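Local coordinates for protein lactaldehyde dehydrogenase (PDB 2ILU) that catalyses the irreversible NAD-dependent oxidation of L-lactaldehyde, formed in L-fucose and L-rhamnose breakdown, to L-lactate, and also oxidises glycolaldehyde, at residues A[7-12]-A[203-208]; A[147-152]-A[174-179]; A[347-352]-A[368-373]. One frame throughout, in Å; residues are numbered along the deposited sequence.

Contact 1: residues A[7-12]-A[203-208]. With NDP (NADPH dihydro-nicotinamide-adenine-dinucleotide phosphate), chain D.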
loop_
_atom_site.group_PDB
_atom_site.type_symbol
_atom_site.label_atom_id
_atom_site.label_comp_id
_atom_site.label_asym_id
_atom_site.label_seq_id
_atom_site.Cartn_x
_atom_site.Cartn_y
_atom_site.Cartn_z
ATOM N N HIS A 7 10.155 -39.486 -22.497
ATOM C CA HIS A 7 9.096 -38.702 -21.879
ATOM C C HIS A 7 7.981 -38.178 -22.801
ATOM O O HIS A 7 8.243 -37.793 -23.945
ATOM C CB HIS A 7 9.699 -37.509 -21.132
ATOM C CG HIS A 7 10.698 -37.897 -20.091
ATOM N ND1 HIS A 7 10.350 -38.573 -18.942
ATOM C CD2 HIS A 7 12.041 -37.736 -20.043
ATOM C CE1 HIS A 7 11.437 -38.812 -18.230
ATOM N NE2 HIS A 7 12.477 -38.315 -18.876
ATOM N N PRO A 8 6.733 -38.198 -22.311
ATOM C CA PRO A 8 5.583 -37.710 -23.063
ATOM C C PRO A 8 5.342 -36.270 -22.554
ATOM O O PRO A 8 5.883 -35.901 -21.513
ATOM C CB PRO A 8 4.470 -38.638 -22.609
ATOM C CG PRO A 8 4.790 -38.782 -21.155
ATOM C CD PRO A 8 6.284 -39.043 -21.190
ATOM N N MET A 9 4.559 -35.488 -23.273
ATOM C CA MET A 9 4.268 -34.150 -22.814
ATOM C C MET A 9 3.047 -34.140 -21.872
ATOM O O MET A 9 2.295 -35.116 -21.872
ATOM C CB MET A 9 4.022 -33.239 -24.020
ATOM C CG MET A 9 5.246 -33.060 -24.893
ATOM S SD MET A 9 4.934 -31.938 -26.265
ATOM C CE MET A 9 6.130 -32.527 -27.454
ATOM N N TYR A 10 2.885 -33.102 -21.060
ATOM C CA TYR A 10 1.719 -33.043 -20.198
ATOM C C TYR A 10 0.765 -31.945 -20.642
ATOM O O TYR A 10 1.026 -30.780 -20.358
ATOM C CB TYR A 10 2.108 -32.819 -18.743
ATOM C CG TYR A 10 0.952 -33.055 -17.795
ATOM C CD1 TYR A 10 0.539 -34.345 -17.475
ATOM C CD2 TYR A 10 0.240 -31.986 -17.255
ATOM C CE1 TYR A 10 -0.558 -34.565 -16.639
ATOM C CE2 TYR A 10 -0.855 -32.195 -16.424
ATOM C CZ TYR A 10 -1.252 -33.481 -16.118
ATOM O OH TYR A 10 -2.348 -33.677 -15.301
ATOM N N ILE A 11 -0.297 -32.333 -21.335
ATOM C CA ILE A 11 -1.282 -31.407 -21.869
ATOM C C ILE A 11 -2.732 -31.720 -21.450
ATOM O O ILE A 11 -3.101 -32.886 -21.380
ATOM C CB ILE A 11 -1.206 -31.401 -23.407
ATOM C CG1 ILE A 11 0.205 -30.993 -23.834
ATOM C CG2 ILE A 11 -2.262 -30.472 -23.994
ATOM C CD1 ILE A 11 0.410 -30.947 -25.323
ATOM N N ASP A 12 -3.516 -30.688 -21.185
ATOM C CA ASP A 12 -4.896 -30.854 -20.778
ATOM C C ASP A 12 -5.142 -32.008 -19.783
ATOM O O ASP A 12 -5.884 -32.939 -20.081
ATOM C CB ASP A 12 -5.787 -31.017 -22.012
ATOM C CG ASP A 12 -7.222 -30.567 -21.762
ATOM O OD1 ASP A 12 -7.440 -29.763 -20.831
ATOM O OD2 ASP A 12 -8.129 -30.998 -22.506
ATOM N N ASN A 203 0.312 -26.958 -17.832
ATOM C CA ASN A 203 0.708 -27.758 -18.975
ATOM C C ASN A 203 2.215 -27.777 -19.195
ATOM O O ASN A 203 2.861 -26.743 -19.004
ATOM C CB ASN A 203 0.028 -27.230 -20.232
ATOM C CG ASN A 203 -1.477 -27.247 -20.119
ATOM O OD1 ASN A 203 -2.113 -28.292 -20.277
ATOM N ND2 ASN A 203 -2.057 -26.094 -19.832
ATOM N N LEU A 204 2.758 -28.926 -19.576
ATOM C CA LEU A 204 4.184 -29.032 -19.821
ATOM C C LEU A 204 4.490 -29.481 -21.256
ATOM O O LEU A 204 4.034 -30.552 -21.652
ATOM C CB LEU A 204 4.803 -30.022 -18.837
ATOM C CG LEU A 204 6.323 -30.160 -18.893
ATOM C CD1 LEU A 204 6.967 -29.011 -18.137
ATOM C CD2 LEU A 204 6.730 -31.486 -18.275
ATOM N N VAL A 205 5.216 -28.678 -22.021
ATOM C CA VAL A 205 5.536 -29.076 -23.383
ATOM C C VAL A 205 7.042 -29.160 -23.654
ATOM O O VAL A 205 7.755 -28.187 -23.431
ATOM C CB VAL A 205 4.861 -28.136 -24.428
ATOM C CG1 VAL A 205 3.350 -28.263 -24.339
ATOM C CG2 VAL A 205 5.284 -26.693 -24.204
ATOM N N LEU A 206 7.500 -30.316 -24.117
ATOM C CA LEU A 206 8.914 -30.535 -24.382
ATOM C C LEU A 206 9.362 -30.205 -25.816
ATOM O O LEU A 206 8.581 -30.380 -26.745
ATOM C CB LEU A 206 9.254 -31.986 -24.040
ATOM C CG LEU A 206 8.799 -32.310 -22.620
ATOM C CD1 LEU A 206 8.908 -33.795 -22.347
ATOM C CD2 LEU A 206 9.651 -31.520 -21.658
ATOM N N GLY A 207 10.596 -29.744 -25.967
ATOM C CA GLY A 207 11.106 -29.389 -27.278
ATOM C C GLY A 207 12.196 -28.338 -27.191
ATOM O O GLY A 207 12.732 -28.069 -26.116
ATOM N N ARG A 208 12.532 -27.748 -28.328
ATOM C CA ARG A 208 13.563 -26.721 -28.378
ATOM C C ARG A 208 13.012 -25.284 -28.282
ATOM O O ARG A 208 11.834 -25.081 -28.573
ATOM C CB ARG A 208 14.391 -26.883 -29.660
ATOM C CG ARG A 208 15.222 -28.164 -29.673
ATOM C CD ARG A 208 16.001 -28.390 -30.972
ATOM N NE ARG A 208 15.120 -28.595 -32.117
ATOM C CZ ARG A 208 14.871 -27.675 -33.045
ATOM N NH1 ARG A 208 15.446 -26.477 -32.970
ATOM N NH2 ARG A 208 14.038 -27.950 -34.043
HETATM P PA NDP D . 19.165 -19.660 -22.988
HETATM O O1A NDP D . 19.186 -18.240 -23.399
HETATM O O2A NDP D . 19.828 -20.658 -23.841
HETATM O O5B NDP D . 17.650 -19.980 -22.779
HETATM C C5B NDP D . 17.274 -21.279 -22.304
HETATM C C4B NDP D . 15.752 -21.369 -22.319
HETATM O O4B NDP D . 15.314 -20.395 -23.364
HETATM C C3B NDP D . 15.364 -22.711 -22.843
HETATM O O3B NDP D . 14.017 -23.026 -22.466
HETATM C C2B NDP D . 15.536 -22.474 -24.304
HETATM O O2B NDP D . 15.206 -23.536 -25.149
HETATM C C1B NDP D . 14.775 -21.181 -24.471
HETATM N N9A NDP D . 15.076 -20.481 -25.723
HETATM C C8A NDP D . 16.300 -20.449 -26.375
HETATM N N7A NDP D . 16.263 -19.816 -27.542
HETATM C C5A NDP D . 14.974 -19.417 -27.654
HETATM C C6A NDP D . 14.303 -18.686 -28.681
HETATM N N6A NDP D . 14.911 -18.260 -29.782
HETATM N N1A NDP D . 12.969 -18.442 -28.473
HETATM C C2A NDP D . 12.317 -18.859 -27.365
HETATM N N3A NDP D . 12.868 -19.563 -26.329
HETATM C C4A NDP D . 14.220 -19.816 -26.524
HETATM O O3 NDP D . 19.730 -19.774 -21.480
HETATM P PN NDP D . 20.469 -20.854 -20.581
HETATM O O1N NDP D . 19.981 -22.207 -20.950
HETATM O O2N NDP D . 20.242 -20.403 -19.176
HETATM O O5D NDP D . 22.055 -20.705 -20.854
HETATM C C5D NDP D . 22.635 -20.686 -22.188
HETATM C C4D NDP D . 23.087 -22.064 -22.606
HETATM O O4D NDP D . 22.332 -22.529 -23.772
HETATM C C3D NDP D . 24.560 -22.206 -23.030
HETATM O O3D NDP D . 25.473 -22.201 -21.965
HETATM C C2D NDP D . 24.520 -23.475 -23.872
HETATM O O2D NDP D . 24.677 -24.608 -23.017
HETATM C C1D NDP D . 23.144 -23.397 -24.555
HETATM N N1N NDP D . 23.196 -22.909 -25.996
HETATM C C2N NDP D . 23.339 -23.851 -27.003
HETATM C C3N NDP D . 23.398 -23.494 -28.354
HETATM C C7N NDP D . 23.557 -24.529 -29.471
HETATM O O7N NDP D . 24.433 -25.394 -29.375
HETATM N N7N NDP D . 22.703 -24.429 -30.508
HETATM C C4N NDP D . 23.305 -22.090 -28.709
HETATM C C5N NDP D . 23.158 -21.129 -27.678
HETATM C C6N NDP D . 23.103 -21.513 -26.342
HETATM P P2B NDP D . 16.248 -24.769 -25.323
HETATM O O1X NDP D . 16.346 -25.455 -23.997
HETATM O O2X NDP D . 15.607 -25.568 -26.423
HETATM O O3X NDP D . 17.552 -24.146 -25.756
#
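Asn203 and Met9 reach across the contact by the same first torsion, each CG lying beside its backbone N and anti to the carbonyl carbon (chi1 -59° and -65°). This carries the Asn203 amide to the loop at Asp12, while the extended Met9 chain runs along the backbone of Leu206. Between them lies a single antiparallel bridge, the hydrogen-bonded pair of Tyr10 and Leu204, which fastens the N-terminal strand 5-11 to strand 202-204 of the Rossmann-type coenzyme-binding sheet. Tyr10 N donates to Leu204 O (2.9 Å) and Leu204 N returns the bond to Tyr10 O (2.7 Å).

Beside the bridge the CB atoms of Tyr10 and Leu204 pack together at 3.9 Å. The Tyr10 ring leads off to Phe15, which it meets edge-to-face, and its hydroxyl bonds to Asp193. Met9 SD lies 4.2 Å from Val205 CB, and its CG touches the Leu206 side chain. Ile11 CD1 approaches Val205 CG1 (4.1 Å), the two branched chains crossing at a slant. Leu206 points back at the N-terminal segment, where its CD1 meets His7 CB at 4.0 Å and lies near the carbonyl of Pro8; Ile186 of helix 183-195 and Pro177 also touch this leucine.

Beyond Leu206 the chain leaves the bridge through Gly207 and comes up to the 2'-phosphate of the bound NADPH at Arg208, the N-cap residue of helix 209-218. At the other end the Asp12 carboxylate forms salt bridges with Arg55 and Arg199, while its backbone is held by the asparagine: Asp12 N donates to Asn203 OD1 at 2.9 Å, approaching nearly head-on to the amide C=O (169°).

Contact 2: residues A[147-152]-A[174-179]. With NDP (NADPH dihydro-nicotinamide-adenine-dinucleotide phosphate), chain D.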
loop_
_atom_site.group_PDB
_atom_site.type_symbol
_atom_site.label_atom_id
_atom_site.label_comp_id
_atom_site.label_asym_id
_atom_site.label_seq_id
_atom_site.Cartn_x
_atom_site.Cartn_y
_atom_site.Cartn_z
ATOM N N THR A 147 2.807 -18.204 -20.258
ATOM C CA THR A 147 3.765 -19.215 -20.630
ATOM C C THR A 147 5.112 -19.049 -19.950
ATOM O O THR A 147 5.505 -17.925 -19.666
ATOM C CB THR A 147 3.995 -19.244 -22.165
ATOM O OG1 THR A 147 4.558 -18.001 -22.588
ATOM C CG2 THR A 147 2.691 -19.466 -22.903
ATOM N N GLY A 148 5.791 -20.160 -19.706
ATOM C CA GLY A 148 7.085 -20.108 -19.069
ATOM C C GLY A 148 8.104 -20.879 -19.879
ATOM O O GLY A 148 7.866 -22.021 -20.286
ATOM N N ILE A 149 9.232 -20.233 -20.131
ATOM C CA ILE A 149 10.339 -20.821 -20.857
ATOM C C ILE A 149 11.568 -20.871 -19.936
ATOM O O ILE A 149 12.190 -19.836 -19.737
ATOM C CB ILE A 149 10.672 -19.980 -22.094
ATOM C CG1 ILE A 149 9.406 -19.741 -22.922
ATOM C CG2 ILE A 149 11.721 -20.679 -22.915
ATOM C CD1 ILE A 149 9.621 -18.821 -24.106
ATOM N N LEU A 150 11.897 -22.041 -19.395
ATOM C CA LEU A 150 12.997 -22.159 -18.440
ATOM C C LEU A 150 14.377 -22.538 -18.980
ATOM O O LEU A 150 14.466 -23.165 -20.025
ATOM C CB LEU A 150 12.615 -23.169 -17.370
ATOM C CG LEU A 150 11.122 -23.254 -17.063
ATOM C CD1 LEU A 150 10.903 -24.360 -16.038
ATOM C CD2 LEU A 150 10.594 -21.908 -16.558
ATOM N N PRO A 151 15.446 -22.164 -18.264
ATOM C CA PRO A 151 16.842 -22.436 -18.602
ATOM C C PRO A 151 17.304 -23.700 -17.814
ATOM O O PRO A 151 16.496 -24.242 -17.062
ATOM C CB PRO A 151 17.534 -21.183 -18.121
ATOM C CG PRO A 151 16.836 -20.949 -16.836
ATOM C CD PRO A 151 15.375 -21.165 -17.185
ATOM N N TRP A 152 18.545 -24.149 -17.980
ATOM C CA TRP A 152 19.010 -25.337 -17.249
ATOM C C TRP A 152 19.451 -25.057 -15.792
ATOM O O TRP A 152 19.524 -25.996 -14.997
ATOM C CB TRP A 152 20.159 -26.030 -17.994
ATOM C CG TRP A 152 21.215 -25.093 -18.435
ATOM C CD1 TRP A 152 21.288 -24.469 -19.638
ATOM C CD2 TRP A 152 22.281 -24.563 -17.639
ATOM N NE1 TRP A 152 22.324 -23.568 -19.646
ATOM C CE2 TRP A 152 22.953 -23.602 -18.431
ATOM C CE3 TRP A 152 22.731 -24.800 -16.331
ATOM C CZ2 TRP A 152 24.052 -22.872 -17.961
ATOM C CZ3 TRP A 152 23.825 -24.075 -15.860
ATOM C CH2 TRP A 152 24.471 -23.121 -16.676
ATOM N N VAL A 174 1.607 -22.633 -19.379
ATOM C CA VAL A 174 2.229 -23.617 -20.238
ATOM C C VAL A 174 3.750 -23.465 -20.171
ATOM O O VAL A 174 4.290 -22.512 -20.733
ATOM C CB VAL A 174 1.807 -23.466 -21.710
ATOM C CG1 VAL A 174 2.391 -24.609 -22.512
ATOM C CG2 VAL A 174 0.296 -23.454 -21.834
ATOM N N ILE A 175 4.399 -24.375 -19.464
ATOM C CA ILE A 175 5.836 -24.344 -19.293
ATOM C C ILE A 175 6.650 -25.214 -20.270
ATOM O O ILE A 175 6.230 -26.332 -20.594
ATOM C CB ILE A 175 6.190 -24.784 -17.862
ATOM C CG1 ILE A 175 5.900 -23.641 -16.896
ATOM C CG2 ILE A 175 7.630 -25.223 -17.776
ATOM C CD1 ILE A 175 6.073 -24.021 -15.447
ATOM N N LYS A 176 7.766 -24.676 -20.748
ATOM C CA LYS A 176 8.672 -25.445 -21.588
ATOM C C LYS A 176 10.007 -25.546 -20.874
ATOM O O LYS A 176 10.781 -24.602 -20.923
ATOM C CB LYS A 176 8.925 -24.811 -22.957
ATOM C CG LYS A 176 9.779 -25.741 -23.846
ATOM C CD LYS A 176 10.419 -25.051 -25.049
ATOM C CE LYS A 176 11.642 -24.264 -24.641
ATOM N NZ LYS A 176 12.628 -25.156 -23.986
ATOM N N PRO A 177 10.271 -26.665 -20.199
ATOM C CA PRO A 177 11.546 -26.788 -19.494
ATOM C C PRO A 177 12.708 -26.655 -20.474
ATOM O O PRO A 177 12.472 -26.588 -21.678
ATOM C CB PRO A 177 11.468 -28.180 -18.891
ATOM C CG PRO A 177 10.704 -28.927 -19.921
ATOM C CD PRO A 177 9.591 -27.965 -20.289
ATOM N N SER A 178 13.926 -26.583 -19.961
ATOM C CA SER A 178 15.067 -26.510 -20.841
ATOM C C SER A 178 15.349 -27.861 -21.496
ATOM O O SER A 178 15.184 -28.903 -20.855
ATOM C CB SER A 178 16.316 -26.071 -20.082
ATOM O OG SER A 178 17.488 -26.408 -20.811
ATOM N N GLU A 179 15.738 -27.814 -22.756
ATOM C CA GLU A 179 16.076 -28.986 -23.542
ATOM C C GLU A 179 17.134 -29.897 -22.864
ATOM O O GLU A 179 17.117 -31.104 -23.088
ATOM C CB GLU A 179 16.576 -28.481 -24.890
ATOM C CG GLU A 179 17.226 -29.466 -25.790
ATOM C CD GLU A 179 18.009 -28.754 -26.867
ATOM O OE1 GLU A 179 17.416 -27.892 -27.561
ATOM O OE2 GLU A 179 19.217 -29.047 -27.012
HETATM P PA NDP D . 19.165 -19.660 -22.988
HETATM O O1A NDP D . 19.186 -18.240 -23.399
HETATM O O2A NDP D . 19.828 -20.658 -23.841
HETATM O O5B NDP D . 17.650 -19.980 -22.779
HETATM C C5B NDP D . 17.274 -21.279 -22.304
HETATM C C4B NDP D . 15.752 -21.369 -22.319
HETATM O O4B NDP D . 15.314 -20.395 -23.364
HETATM C C3B NDP D . 15.364 -22.711 -22.843
HETATM O O3B NDP D . 14.017 -23.026 -22.466
HETATM C C2B NDP D . 15.536 -22.474 -24.304
HETATM O O2B NDP D . 15.206 -23.536 -25.149
HETATM C C1B NDP D . 14.775 -21.181 -24.471
HETATM N N9A NDP D . 15.076 -20.481 -25.723
HETATM C C8A NDP D . 16.300 -20.449 -26.375
HETATM N N7A NDP D . 16.263 -19.816 -27.542
HETATM C C5A NDP D . 14.974 -19.417 -27.654
HETATM C C6A NDP D . 14.303 -18.686 -28.681
HETATM N N6A NDP D . 14.911 -18.260 -29.782
HETATM N N1A NDP D . 12.969 -18.442 -28.473
HETATM C C2A NDP D . 12.317 -18.859 -27.365
HETATM N N3A NDP D . 12.868 -19.563 -26.329
HETATM C C4A NDP D . 14.220 -19.816 -26.524
HETATM O O3 NDP D . 19.730 -19.774 -21.480
HETATM P PN NDP D . 20.469 -20.854 -20.581
HETATM O O1N NDP D . 19.981 -22.207 -20.950
HETATM O O2N NDP D . 20.242 -20.403 -19.176
HETATM O O5D NDP D . 22.055 -20.705 -20.854
HETATM C C5D NDP D . 22.635 -20.686 -22.188
HETATM C C4D NDP D . 23.087 -22.064 -22.606
HETATM O O4D NDP D . 22.332 -22.529 -23.772
HETATM C C3D NDP D . 24.560 -22.206 -23.030
HETATM O O3D NDP D . 25.473 -22.201 -21.965
HETATM C C2D NDP D . 24.520 -23.475 -23.872
HETATM O O2D NDP D . 24.677 -24.608 -23.017
HETATM C C1D NDP D . 23.144 -23.397 -24.555
HETATM N N1N NDP D . 23.196 -22.909 -25.996
HETATM C C2N NDP D . 23.339 -23.851 -27.003
HETATM C C3N NDP D . 23.398 -23.494 -28.354
HETATM C C7N NDP D . 23.557 -24.529 -29.471
HETATM O O7N NDP D . 24.433 -25.394 -29.375
HETATM N N7N NDP D . 22.703 -24.429 -30.508
HETATM C C4N NDP D . 23.305 -22.090 -28.709
HETATM C C5N NDP D . 23.158 -21.129 -27.678
HETATM C C6N NDP D . 23.103 -21.513 -26.342
HETATM P P2B NDP D . 16.248 -24.769 -25.323
HETATM O O1X NDP D . 16.346 -25.455 -23.997
HETATM O O2X NDP D . 15.607 -25.568 -26.423
HETATM O O3X NDP D . 17.552 -24.146 -25.756
HETATM O O HOH W 1 14.262 -26.529 -17.293
#
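The coenzyme-binding beta-alpha-beta unit brings Gly148 alongside Ile175, in register between parallel strands. Gly148 N bonds to Val174 O (3.0 Å), from well above the carbonyl plane, and its O accepts Lys176 N (2.7 Å) almost in line with the C=O. Leu150 N continues the pattern to Lys176 O at 3.2 Å. Two residues beyond Gly148, the Leu150 side chain slants back across that of Ile175, Leu150 CD1 to Ile175 CG2 at 3.8 Å.

In this Rossmann-type arrangement, helix 155-168 links the strands, and the coenzyme lies across their C-terminal ends. Lys176, bent at chi3 and chi4 (78° and 58°), turns its NZ to the adenosine ribose, donating to O3B of the NADPH at 3.0 Å and more weakly to O2B; the same NZ bonds to Pro177 O. O3B in turn donates to Leu150 O. Past the strands a water joins Pro151 O to Ser178 N. Glu179 N donates to phosphate oxygen O1X (2.7 Å), yet Glu179 OE1 also lies near this 2'-phosphate, a proximity of acidic groups consistent with the enzyme's use of NAD. Trp152 NE1 reaches O5D at 3.1 Å in a weak bond.

Contact 3: residues A[347-352]-A[368-373]; sequences EGARVA and TLLLDV
Leu369 and Leu371 pack against Ala352, while at the solvent-facing margin of the same contact Arg350 meets Asp372. The segments pair strand 350-353 with strand 368-371, successive antiparallel strands of the catalytic-domain sheet, in which 368-371 is also bonded to strand 388-394. Their short axes run 138° apart. Arg350 and Leu371 form a hydrogen-bonded pair, with Arg350 N to Leu371 O at 2.8 Å and Leu371 N to Arg350 O at 2.9 Å; Ala352 N then donates to Leu369 O.

The buried leucines make the closely packed part, on both faces of the sheet. On one, Leu370 CD2 sits between Val351 CG2 (4.0 Å) and Ala349 CB (4.1 Å), with Ala344 and Val345 of helix 331-346 beyond; Gly348 ends that helix in a Schellman motif, just before the strand. On the other, Ala352 CB fits against Leu369 CD2 (3.8 Å) and Leu371 CG (3.9 Å), and the two leucines continue inward to helix 295-310, Leu371 touching Tyr298 and Val302.

At the exposed rim the packing gives way to charge. The Arg350 chain bends at chi3 (72°), laying one face of its guanidinium over Leu371 CB, with Leu371 CD1 beside NH2. Cutting Leu371 back to an alanine removes the branch against Ala352 CB and beside Arg350 NH2, which would probably open a gap toward helix 295-310 and leave the guanidinium freer to turn. Asp372, just past the strand pairing, sets its carboxylate obliquely to the guanidinium, the two planes 79° apart. One carboxylate oxygen makes the salt bridge, Asp372 OD2 lying 2.7 Å from Arg350 NH1.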
loop_
_atom_site.group_PDB
_atom_site.type_symbol
_atom_site.label_atom_id
_atom_site.label_comp_id
_atom_site.label_asym_id
_atom_site.label_seq_id
_atom_site.Cartn_x
_atom_site.Cartn_y
_atom_site.Cartn_z
ATOM N N GLU A 347 44.986 -10.454 -23.444
ATOM C CA GLU A 347 44.812 -9.033 -23.201
ATOM C C GLU A 347 45.540 -8.539 -21.934
ATOM O O GLU A 347 45.538 -7.337 -21.665
ATOM C CB GLU A 347 43.316 -8.715 -23.109
ATOM C CG GLU A 347 42.548 -9.016 -24.393
ATOM C CD GLU A 347 41.039 -8.886 -24.225
ATOM O OE1 GLU A 347 40.586 -7.868 -23.661
ATOM O OE2 GLU A 347 40.308 -9.799 -24.670
ATOM N N GLY A 348 46.148 -9.458 -21.191
ATOM C CA GLY A 348 46.859 -9.074 -19.986
ATOM C C GLY A 348 46.412 -9.831 -18.754
ATOM O O GLY A 348 47.002 -9.688 -17.683
ATOM N N ALA A 349 45.364 -10.636 -18.893
ATOM C CA ALA A 349 44.868 -11.410 -17.764
ATOM C C ALA A 349 45.945 -12.319 -17.143
ATOM O O ALA A 349 46.595 -13.072 -17.869
ATOM C CB ALA A 349 43.666 -12.247 -18.188
ATOM N N ARG A 350 46.123 -12.235 -15.832
ATOM C CA ARG A 350 47.120 -13.052 -15.165
ATOM C C ARG A 350 46.527 -14.301 -14.470
ATOM O O ARG A 350 45.949 -14.161 -13.392
ATOM C CB ARG A 350 47.870 -12.196 -14.144
ATOM C CG ARG A 350 49.286 -12.669 -13.852
ATOM C CD ARG A 350 49.944 -11.791 -12.803
ATOM N NE ARG A 350 49.388 -12.011 -11.469
ATOM C CZ ARG A 350 49.514 -11.157 -10.458
ATOM N NH1 ARG A 350 50.174 -10.020 -10.628
ATOM N NH2 ARG A 350 48.989 -11.441 -9.275
ATOM N N VAL A 351 46.666 -15.473 -15.083
ATOM C CA VAL A 351 46.131 -16.698 -14.503
ATOM C C VAL A 351 46.727 -17.069 -13.129
ATOM O O VAL A 351 47.765 -17.723 -13.087
ATOM C CB VAL A 351 46.345 -17.895 -15.435
ATOM C CG1 VAL A 351 45.643 -19.114 -14.866
ATOM C CG2 VAL A 351 45.832 -17.571 -16.824
ATOM N N ALA A 352 46.074 -16.660 -12.046
ATOM C CA ALA A 352 46.557 -16.957 -10.704
ATOM C C ALA A 352 46.213 -18.375 -10.211
ATOM O O ALA A 352 46.825 -18.845 -9.255
ATOM C CB ALA A 352 46.015 -15.928 -9.723
ATOM N N THR A 368 38.927 -20.988 -11.835
ATOM C CA THR A 368 40.000 -20.155 -12.340
ATOM C C THR A 368 40.021 -18.725 -11.776
ATOM O O THR A 368 38.962 -18.134 -11.581
ATOM C CB THR A 368 39.941 -20.087 -13.868
ATOM O OG1 THR A 368 39.931 -21.417 -14.398
ATOM C CG2 THR A 368 41.138 -19.335 -14.413
ATOM N N LEU A 369 41.210 -18.201 -11.522
ATOM C CA LEU A 369 41.338 -16.859 -10.986
ATOM C C LEU A 369 42.171 -15.920 -11.872
ATOM O O LEU A 369 43.372 -16.133 -12.017
ATOM C CB LEU A 369 41.953 -16.915 -9.589
ATOM C CG LEU A 369 42.175 -15.557 -8.931
ATOM C CD1 LEU A 369 40.851 -14.843 -8.749
ATOM C CD2 LEU A 369 42.856 -15.754 -7.601
ATOM N N LEU A 370 41.534 -14.915 -12.455
ATOM C CA LEU A 370 42.251 -13.980 -13.307
ATOM C C LEU A 370 42.585 -12.641 -12.616
ATOM O O LEU A 370 41.675 -11.962 -12.138
ATOM C CB LEU A 370 41.451 -13.727 -14.588
ATOM C CG LEU A 370 41.207 -14.975 -15.444
ATOM C CD1 LEU A 370 40.251 -14.654 -16.583
ATOM C CD2 LEU A 370 42.527 -15.484 -15.984
ATOM N N LEU A 371 43.868 -12.305 -12.548
ATOM C CA LEU A 371 44.289 -11.057 -11.931
ATOM C C LEU A 371 44.795 -10.015 -12.944
ATOM O O LEU A 371 44.868 -10.324 -14.134
ATOM C CB LEU A 371 45.369 -11.316 -10.878
ATOM C CG LEU A 371 44.975 -12.217 -9.703
ATOM C CD1 LEU A 371 46.086 -12.186 -8.663
ATOM C CD2 LEU A 371 43.669 -11.745 -9.087
ATOM N N ASP A 372 45.142 -8.822 -12.474
ATOM C CA ASP A 372 45.595 -7.779 -13.378
ATOM C C ASP A 372 44.610 -7.559 -14.547
ATOM O O ASP A 372 45.012 -7.131 -15.630
ATOM C CB ASP A 372 46.998 -8.101 -13.919
ATOM C CG ASP A 372 48.091 -7.890 -12.875
ATOM O OD1 ASP A 372 48.176 -6.774 -12.313
ATOM O OD2 ASP A 372 48.869 -8.837 -12.621
ATOM N N VAL A 373 43.346 -7.881 -14.307
ATOM C CA VAL A 373 42.310 -7.686 -15.302
ATOM C C VAL A 373 41.875 -6.208 -15.364
ATOM O O VAL A 373 41.893 -5.541 -14.332
ATOM C CB VAL A 373 41.072 -8.561 -14.982
ATOM C CG1 VAL A 373 39.971 -8.314 -16.001
ATOM C CG2 VAL A 373 41.465 -10.026 -14.976
#

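Overall arrangement
Contacts 1 and 2 meet in the coenzyme-binding domain, their centres about 10 Å apart, where segment 203-208 shares a sheet with contact 2. Strands 202-204 and 172-176 are neighbours, probably joined by Asn203 O with Ile175 N and Val205 N with Ile175 O, both 2.9 Å. Along the chain contact 2 is nested within the loop closed by contact 1. Both meet the NADPH at its 2'-phosphate, and contact 2 goes on along the adenosine ribose and diphosphate to the nicotinamide-side ribose; its Pro151 side chain is about 7 Å from that of active-site Glu251. Contact 3 stands apart in the catalytic domain, its centre about 36 Å from that of contact 2 and about 44 Å from that of contact 1.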